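Local coordinates for Xaa-Pro dipeptidase (Mycobacterium tuberculosis, PDB 5E2C), which probably acts as a metal-dependent aminopeptidase that trims peptides from their N-terminus, and is represented here by the N-terminal domain of the full-length enzyme, at residues R4-K7 and L8-Q11; E74-V77 and G78-L81; L52-D55 and G56-T60. One frame throughout, in Å; residues are numbered along the deposited sequence.

In the fold
All three contacts are local, within the creatinase/prolidase N-terminal domain, and come along the chain in the order contact 1, contact 3, contact 2. Contact 1 is a stretch of helix 3-14, packed on the sheet through Leu8 and Lys9 against Val43. Its centre lies about 22 Å from that of contact 2, across the chain's centre, and about 24 Å from that of contact 3. Contact 3 takes in strand 51-54 from Leu52 on and leads through a turn into helix 59-65; contact 2 turns into helix 77-87. These strand-to-helix junctions, centres about 11 Å apart, touch: Glu74 N, just past the end of strand 70-73, which runs parallel to strand 51-54, probably hydrogen-bonds Thr54 O at 2.9 Å.

Contact 1. Residues R4-K7 and L8-Q11; sequences RRDK and LKAQ
Helix 3-14, near the start of the creatinase/prolidase N-terminal domain, is knit together here by i to i+4 backbone bonds. Leu8 N donates to Arg4 O at 2.9 Å, and Lys9 N reaches Arg5 O at the same distance. The two bonds that follow are longer: Gln11 N lies 3.3 Å from Lys7 O, and the bond from Ala10 N to Asp6 O is weak. On the more open side, Asp6 and Lys9, three residues apart, carry opposite charges, yet a water stands between them. It donates to Asp6 OD1 and accepts from Lys9 NZ at 3.0 Å, while the charged atoms stay 4.8 Å apart. The extended Lys9 chain carries NZ out to Asp46 O and Arg48 O, and the water then links it to Asp6; Lys9 CG lies 3.3 Å from Arg5 O. Leu8, with CG anti to the backbone N (chi1 -178°), is buried against Val43 of strand 40-44 and Thr125, a place that suits a branched aliphatic chain. Arg5, also buried, has its guanidinium satisfied by Asp68 and Leu31 O. A buried leucine and a paired arginine on one side, an exposed aspartate and water on the other, suit an amphipathic helix packed on a sheet.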
loop_
_atom_site.group_PDB
_atom_site.type_symbol
_atom_site.label_atom_id
_atom_site.label_comp_id
_atom_site.label_asym_id
_atom_site.label_seq_id
_atom_site.Cartn_x
_atom_site.Cartn_y
_atom_site.Cartn_z
ATOM N N ARG A 4 -9.887 24.024 -7.459
ATOM C CA ARG A 4 -9.654 22.944 -6.508
ATOM C C ARG A 4 -8.161 22.805 -6.297
ATOM O O ARG A 4 -7.700 22.667 -5.168
ATOM C CB ARG A 4 -10.251 21.624 -7.006
ATOM C CG ARG A 4 -11.765 21.595 -6.968
ATOM C CD ARG A 4 -12.282 20.404 -7.740
ATOM N NE ARG A 4 -13.731 20.370 -7.748
ATOM C CZ ARG A 4 -14.462 19.384 -8.260
ATOM N NH1 ARG A 4 -13.892 18.326 -8.818
ATOM N NH2 ARG A 4 -15.790 19.464 -8.203
ATOM N N ARG A 5 -7.398 22.847 -7.381
ATOM C CA ARG A 5 -5.942 22.707 -7.241
ATOM C C ARG A 5 -5.389 23.890 -6.471
ATOM O O ARG A 5 -4.480 23.734 -5.679
ATOM C CB ARG A 5 -5.236 22.551 -8.584
ATOM C CG ARG A 5 -5.558 21.213 -9.239
ATOM C CD ARG A 5 -4.650 20.838 -10.401
ATOM N NE ARG A 5 -4.678 21.774 -11.526
ATOM C CZ ARG A 5 -5.475 21.687 -12.597
ATOM N NH1 ARG A 5 -5.376 22.609 -13.555
ATOM N NH2 ARG A 5 -6.395 20.730 -12.708
ATOM N N ASP A 6 -5.941 25.077 -6.687
ATOM C CA ASP A 6 -5.492 26.244 -5.908
ATOM C C ASP A 6 -5.792 26.094 -4.407
ATOM O O ASP A 6 -4.962 26.457 -3.564
ATOM C CB ASP A 6 -6.114 27.536 -6.451
ATOM C CG ASP A 6 -5.494 27.985 -7.776
ATOM O OD1 ASP A 6 -4.473 27.416 -8.221
ATOM O OD2 ASP A 6 -6.039 28.925 -8.380
ATOM N N LYS A 7 -6.955 25.564 -4.058
ATOM C CA LYS A 7 -7.243 25.304 -2.640
ATOM C C LYS A 7 -6.258 24.272 -2.091
ATOM O O LYS A 7 -5.785 24.405 -0.961
ATOM C CB LYS A 7 -8.678 24.839 -2.423
ATOM C CG LYS A 7 -9.702 25.919 -2.684
ATOM C CD LYS A 7 -11.097 25.461 -2.325
ATOM C CE LYS A 7 -12.074 26.627 -2.285
ATOM N NZ LYS A 7 -12.090 27.400 -3.558
ATOM N N LEU A 8 -5.939 23.250 -2.884
ATOM C CA LEU A 8 -4.955 22.251 -2.468
ATOM C C LEU A 8 -3.586 22.882 -2.206
ATOM O O LEU A 8 -2.952 22.565 -1.204
ATOM C CB LEU A 8 -4.817 21.124 -3.488
ATOM C CG LEU A 8 -3.851 20.007 -3.105
ATOM C CD1 LEU A 8 -4.293 19.344 -1.813
ATOM C CD2 LEU A 8 -3.737 18.985 -4.229
ATOM N N LYS A 9 -3.151 23.794 -3.067
ATOM C CA LYS A 9 -1.856 24.456 -2.871
ATOM C C LYS A 9 -1.780 25.123 -1.506
ATOM O O LYS A 9 -0.763 25.028 -0.835
ATOM C CB LYS A 9 -1.582 25.484 -3.962
ATOM C CG LYS A 9 -1.371 24.848 -5.319
ATOM C CD LYS A 9 -0.942 25.884 -6.341
ATOM C CE LYS A 9 -0.703 25.224 -7.684
ATOM N NZ LYS A 9 0.109 26.078 -8.567
ATOM N N ALA A 10 -2.858 25.769 -1.090
ATOM C CA ALA A 10 -2.880 26.409 0.220
ATOM C C ALA A 10 -2.689 25.380 1.331
ATOM O O ALA A 10 -1.977 25.631 2.312
ATOM C CB ALA A 10 -4.187 27.168 0.419
ATOM N N GLN A 11 -3.328 24.224 1.198
ATOM C CA GLN A 11 -3.187 23.178 2.206
ATOM C C GLN A 11 -1.800 22.514 2.176
ATOM O O GLN A 11 -1.238 22.180 3.227
ATOM C CB GLN A 11 -4.281 22.120 2.076
ATOM C CG GLN A 11 -4.373 21.241 3.309
ATOM C CD GLN A 11 -4.551 22.071 4.571
ATOM O OE1 GLN A 11 -5.513 22.823 4.681
ATOM N NE2 GLN A 11 -3.597 21.970 5.509
HETATM O O HOH W 1 -1.756 28.418 -8.760
#

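Contact 2. Residues E74-V77 and G78-L81; sequences ERAV and GRYL
Glu74 and Tyr80 meet where the chain leaves strand 70-73 and winds into the first turn of helix 77-87, with Ala76 at the N-cap position. The tight part is the stack of the glutamate on the tyrosine. Glu74 CG sits over one face of the ring, 3.7 Å from the centroid in a CH-pi contact and 22° off the normal. Beyond it the carboxylate lies almost flat on the ring, the two planes only 9° apart, and CD comes within 3.5 Å of Tyr80 CD1. The bend at chi2 (-71°) folds the acid over the ring, while Tyr80 CG, anti to its backbone N, brings the ring back toward the loop. A glutamate suits this place because its CG methylene can cover an aromatic face while the flat carboxylate continues alongside, and tyrosine because its hydroxyl keeps a polar partner, Arg84 NH1 one turn further along the helix.

The backbone bonds are regular as well: Tyr80 N donates to Ala76 O at 3.0 Å and Leu81 N to Val77 O at 3.1 Å, the first two i to i+4 bonds of the helix. Val77 and Leu81 form its buried side, both touching Ala40 and Ala53 of the sheet, where compact aliphatic groups fit.

The opposite character belongs to the exposed Ala76 and Arg79. Their side chains meet through CB alone, and the arginine chain is extended from CG to NE. Its charge stays well away from Glu74, with OE1 and NH1 6.8 Å apart, so any attraction between them is probably modest. A water joins Arg79 to Ala76 instead: it donates to Ala76 O at 3.0 Å and accepts from Arg79 NH1 in a weak bond of 3.4 Å.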
loop_
_atom_site.group_PDB
_atom_site.type_symbol
_atom_site.label_atom_id
_atom_site.label_comp_id
_atom_site.label_asym_id
_atom_site.label_seq_id
_atom_site.Cartn_x
_atom_site.Cartn_y
_atom_site.Cartn_z
ATOM N N GLU A 74 3.681 7.407 -19.253
ATOM C CA GLU A 74 4.746 6.660 -18.568
ATOM C C GLU A 74 4.262 5.328 -18.036
ATOM O O GLU A 74 3.088 5.193 -17.684
ATOM C CB GLU A 74 5.237 7.511 -17.401
ATOM C CG GLU A 74 5.949 8.779 -17.834
ATOM C CD GLU A 74 7.303 8.494 -18.448
ATOM O OE1 GLU A 74 7.924 7.484 -18.046
ATOM O OE2 GLU A 74 7.746 9.276 -19.317
ATOM N N ARG A 75 5.166 4.355 -17.944
ATOM C CA ARG A 75 4.822 3.025 -17.441
ATOM C C ARG A 75 4.498 3.041 -15.939
ATOM O O ARG A 75 3.571 2.354 -15.497
ATOM C CB ARG A 75 5.975 2.040 -17.727
ATOM C CG ARG A 75 5.644 0.583 -17.447
ATOM C CD ARG A 75 6.845 -0.324 -17.692
ATOM N NE ARG A 75 7.395 -0.135 -19.026
ATOM C CZ ARG A 75 7.091 -0.856 -20.106
ATOM N NH1 ARG A 75 6.250 -1.886 -20.051
ATOM N NH2 ARG A 75 7.657 -0.546 -21.260
ATOM N N ALA A 76 5.269 3.806 -15.165
ATOM C CA ALA A 76 5.142 3.854 -13.706
ATOM C C ALA A 76 4.867 5.300 -13.299
ATOM O O ALA A 76 5.786 6.117 -13.161
ATOM C CB ALA A 76 6.424 3.351 -13.051
ATOM N N VAL A 77 3.594 5.631 -13.160
ATOM C CA VAL A 77 3.201 7.043 -13.138
ATOM C C VAL A 77 3.645 7.759 -11.854
ATOM O O VAL A 77 4.098 8.895 -11.898
ATOM C CB VAL A 77 1.694 7.226 -13.416
ATOM C CG1 VAL A 77 1.359 6.761 -14.820
ATOM C CG2 VAL A 77 0.823 6.518 -12.381
ATOM N N GLY A 78 3.503 7.095 -10.717
ATOM C CA GLY A 78 3.888 7.689 -9.439
ATOM C C GLY A 78 5.377 7.938 -9.393
ATOM O O GLY A 78 5.848 9.033 -9.061
ATOM N N ARG A 79 6.127 6.906 -9.747
ATOM C CA ARG A 79 7.568 6.988 -9.792
ATOM C C ARG A 79 8.058 8.107 -10.717
ATOM O O ARG A 79 8.946 8.885 -10.370
ATOM C CB ARG A 79 8.101 5.642 -10.255
ATOM C CG ARG A 79 9.575 5.515 -10.143
ATOM C CD ARG A 79 10.081 4.432 -11.065
ATOM N NE ARG A 79 11.522 4.487 -11.017
ATOM C CZ ARG A 79 12.276 5.355 -11.689
ATOM N NH1 ARG A 79 11.737 6.238 -12.539
ATOM N NH2 ARG A 79 13.589 5.322 -11.516
ATOM N N TYR A 80 7.476 8.190 -11.908
ATOM C CA TYR A 80 7.815 9.261 -12.823
ATOM C C TYR A 80 7.631 10.632 -12.199
ATOM O O TYR A 80 8.519 11.485 -12.280
ATOM C CB TYR A 80 6.977 9.155 -14.097
ATOM C CG TYR A 80 7.200 10.350 -14.967
ATOM C CD1 TYR A 80 8.343 10.439 -15.761
ATOM C CD2 TYR A 80 6.319 11.415 -14.961
ATOM C CE1 TYR A 80 8.583 11.552 -16.523
ATOM C CE2 TYR A 80 6.547 12.532 -15.735
ATOM C CZ TYR A 80 7.684 12.586 -16.522
ATOM O OH TYR A 80 7.927 13.685 -17.298
ATOM N N LEU A 81 6.479 10.842 -11.555
ATOM C CA LEU A 81 6.189 12.130 -10.944
ATOM C C LEU A 81 7.066 12.456 -9.738
ATOM O O LEU A 81 7.472 13.613 -9.575
ATOM C CB LEU A 81 4.707 12.260 -10.592
ATOM C CG LEU A 81 3.816 12.347 -11.833
ATOM C CD1 LEU A 81 2.341 12.361 -11.427
ATOM C CD2 LEU A 81 4.125 13.560 -12.701
HETATM O O HOH W 2 8.717 5.992 -13.986
#

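Contact 3. Residues L52-D55 and G56-T60; sequences LATD and GRYRT
Asp55 and Arg57 form a side-on, two-pronged salt bridge in the turn after strand 51-54. Arg57 NE donates to Asp55 OD1 at 2.8 Å, and Arg57 NH2 to Asp55 OD2 at 2.9 Å. Both oxygens are met on their syn sides and lie close to the guanidinium plane, although the carboxylate is turned 28° against it. The backbone of the same arginine adds a third grip, an Asx turn: Arg57 N reaches the anti side of Asp55 OD1 at 3.1 Å, so that this oxygen accepts from two donors. The aspartate can face its partner because CG sits between the backbone N and the carbonyl carbon (chi1 62°), and its short chain suits so tight a turn. Asn38 ND2 also bonds OD2, which should help to fix the carboxylate.

Tyr58, at the N-cap position of helix 59-65, closes a type I beta turn, with Gly56 and Arg57 in its middle, by donating its N to Asp55 O at 3.0 Å, from above the carbonyl plane. Its CE2 lies 3.6 Å above one face of the Arg57 guanidinium, and its hydroxyl bonds Ser37. Thr54 OG1 rests 3.4 Å from Tyr58 CB and is satisfied by Asn38 O. Inward, Thr54 packs on Ile73 and on Ala62, where strand 51-54, helix 59-65 and strand 70-73 make up a beta-alpha-beta unit.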
loop_
_atom_site.group_PDB
_atom_site.type_symbol
_atom_site.label_atom_id
_atom_site.label_comp_id
_atom_site.label_asym_id
_atom_site.label_seq_id
_atom_site.Cartn_x
_atom_site.Cartn_y
_atom_site.Cartn_z
ATOM N N LEU A 52 0.061 15.786 -14.860
ATOM C CA LEU A 52 -0.671 14.515 -14.837
ATOM C C LEU A 52 0.178 13.458 -15.528
ATOM O O LEU A 52 0.805 13.746 -16.530
ATOM C CB LEU A 52 -2.011 14.669 -15.560
ATOM C CG LEU A 52 -2.929 13.450 -15.622
ATOM C CD1 LEU A 52 -3.523 13.154 -14.258
ATOM C CD2 LEU A 52 -4.051 13.736 -16.610
ATOM N N ALA A 53 0.228 12.254 -14.968
ATOM C CA ALA A 53 0.858 11.120 -15.620
ATOM C C ALA A 53 -0.128 9.969 -15.725
ATOM O O ALA A 53 -0.860 9.648 -14.769
ATOM C CB ALA A 53 2.108 10.675 -14.877
ATOM N N THR A 54 -0.149 9.357 -16.900
ATOM C CA THR A 54 -0.932 8.152 -17.135
ATOM C C THR A 54 -0.202 7.283 -18.140
ATOM O O THR A 54 0.889 7.617 -18.563
ATOM C CB THR A 54 -2.370 8.487 -17.587
ATOM O OG1 THR A 54 -3.140 7.280 -17.642
ATOM C CG2 THR A 54 -2.382 9.155 -18.942
ATOM N N ASP A 55 -0.764 6.143 -18.489
ATOM C CA ASP A 55 -0.110 5.286 -19.476
ATOM C C ASP A 55 -0.756 5.444 -20.858
ATOM O O ASP A 55 -1.744 6.163 -21.021
ATOM C CB ASP A 55 -0.074 3.838 -18.989
ATOM C CG ASP A 55 -1.453 3.244 -18.790
ATOM O OD1 ASP A 55 -2.112 2.984 -19.793
ATOM O OD2 ASP A 55 -1.858 2.987 -17.631
ATOM N N GLY A 56 -0.170 4.796 -21.852
ATOM C CA GLY A 56 -0.575 4.970 -23.254
ATOM C C GLY A 56 -2.034 4.651 -23.582
ATOM O O GLY A 56 -2.574 5.182 -24.549
ATOM N N ARG A 57 -2.673 3.811 -22.772
ATOM C CA ARG A 57 -4.088 3.450 -22.975
ATOM C C ARG A 57 -4.960 4.714 -22.903
ATOM O O ARG A 57 -6.019 4.790 -23.521
ATOM C CB ARG A 57 -4.562 2.448 -21.910
ATOM C CG ARG A 57 -3.863 1.079 -21.898
ATOM C CD ARG A 57 -4.289 0.232 -20.689
ATOM N NE ARG A 57 -3.885 0.799 -19.409
ATOM C CZ ARG A 57 -4.266 0.354 -18.213
ATOM N NH1 ARG A 57 -5.087 -0.678 -18.088
ATOM N NH2 ARG A 57 -3.823 0.957 -17.113
ATOM N N TYR A 58 -4.483 5.714 -22.168
ATOM C CA TYR A 58 -5.278 6.881 -21.815
ATOM C C TYR A 58 -4.803 8.204 -22.406
ATOM O O TYR A 58 -5.237 9.281 -21.955
ATOM C CB TYR A 58 -5.301 6.993 -20.296
ATOM C CG TYR A 58 -6.038 5.851 -19.651
ATOM C CD1 TYR A 58 -7.392 5.662 -19.885
ATOM C CD2 TYR A 58 -5.380 4.946 -18.828
ATOM C CE1 TYR A 58 -8.070 4.628 -19.292
ATOM C CE2 TYR A 58 -6.054 3.890 -18.244
ATOM C CZ TYR A 58 -7.399 3.735 -18.493
ATOM O OH TYR A 58 -8.069 2.700 -17.904
ATOM N N ARG A 59 -3.911 8.145 -23.390
ATOM C CA ARG A 59 -3.382 9.349 -24.016
ATOM C C ARG A 59 -4.475 10.263 -24.559
ATOM O O ARG A 59 -4.483 11.457 -24.278
ATOM C CB ARG A 59 -2.402 8.996 -25.136
ATOM C CG ARG A 59 -1.676 10.203 -25.707
ATOM C CD ARG A 59 -0.946 9.840 -26.987
ATOM N NE ARG A 59 0.051 8.803 -26.746
ATOM C CZ ARG A 59 1.308 9.018 -26.355
ATOM N NH1 ARG A 59 1.770 10.252 -26.154
ATOM N NH2 ARG A 59 2.117 7.981 -26.167
ATOM N N THR A 60 -5.393 9.695 -25.330
ATOM C CA THR A 60 -6.484 10.474 -25.907
ATOM C C THR A 60 -7.422 11.021 -24.826
ATOM O O THR A 60 -7.830 12.184 -24.874
ATOM C CB THR A 60 -7.272 9.618 -26.912
ATOM O OG1 THR A 60 -6.422 9.287 -28.017
ATOM C CG2 THR A 60 -8.481 10.366 -27.408
#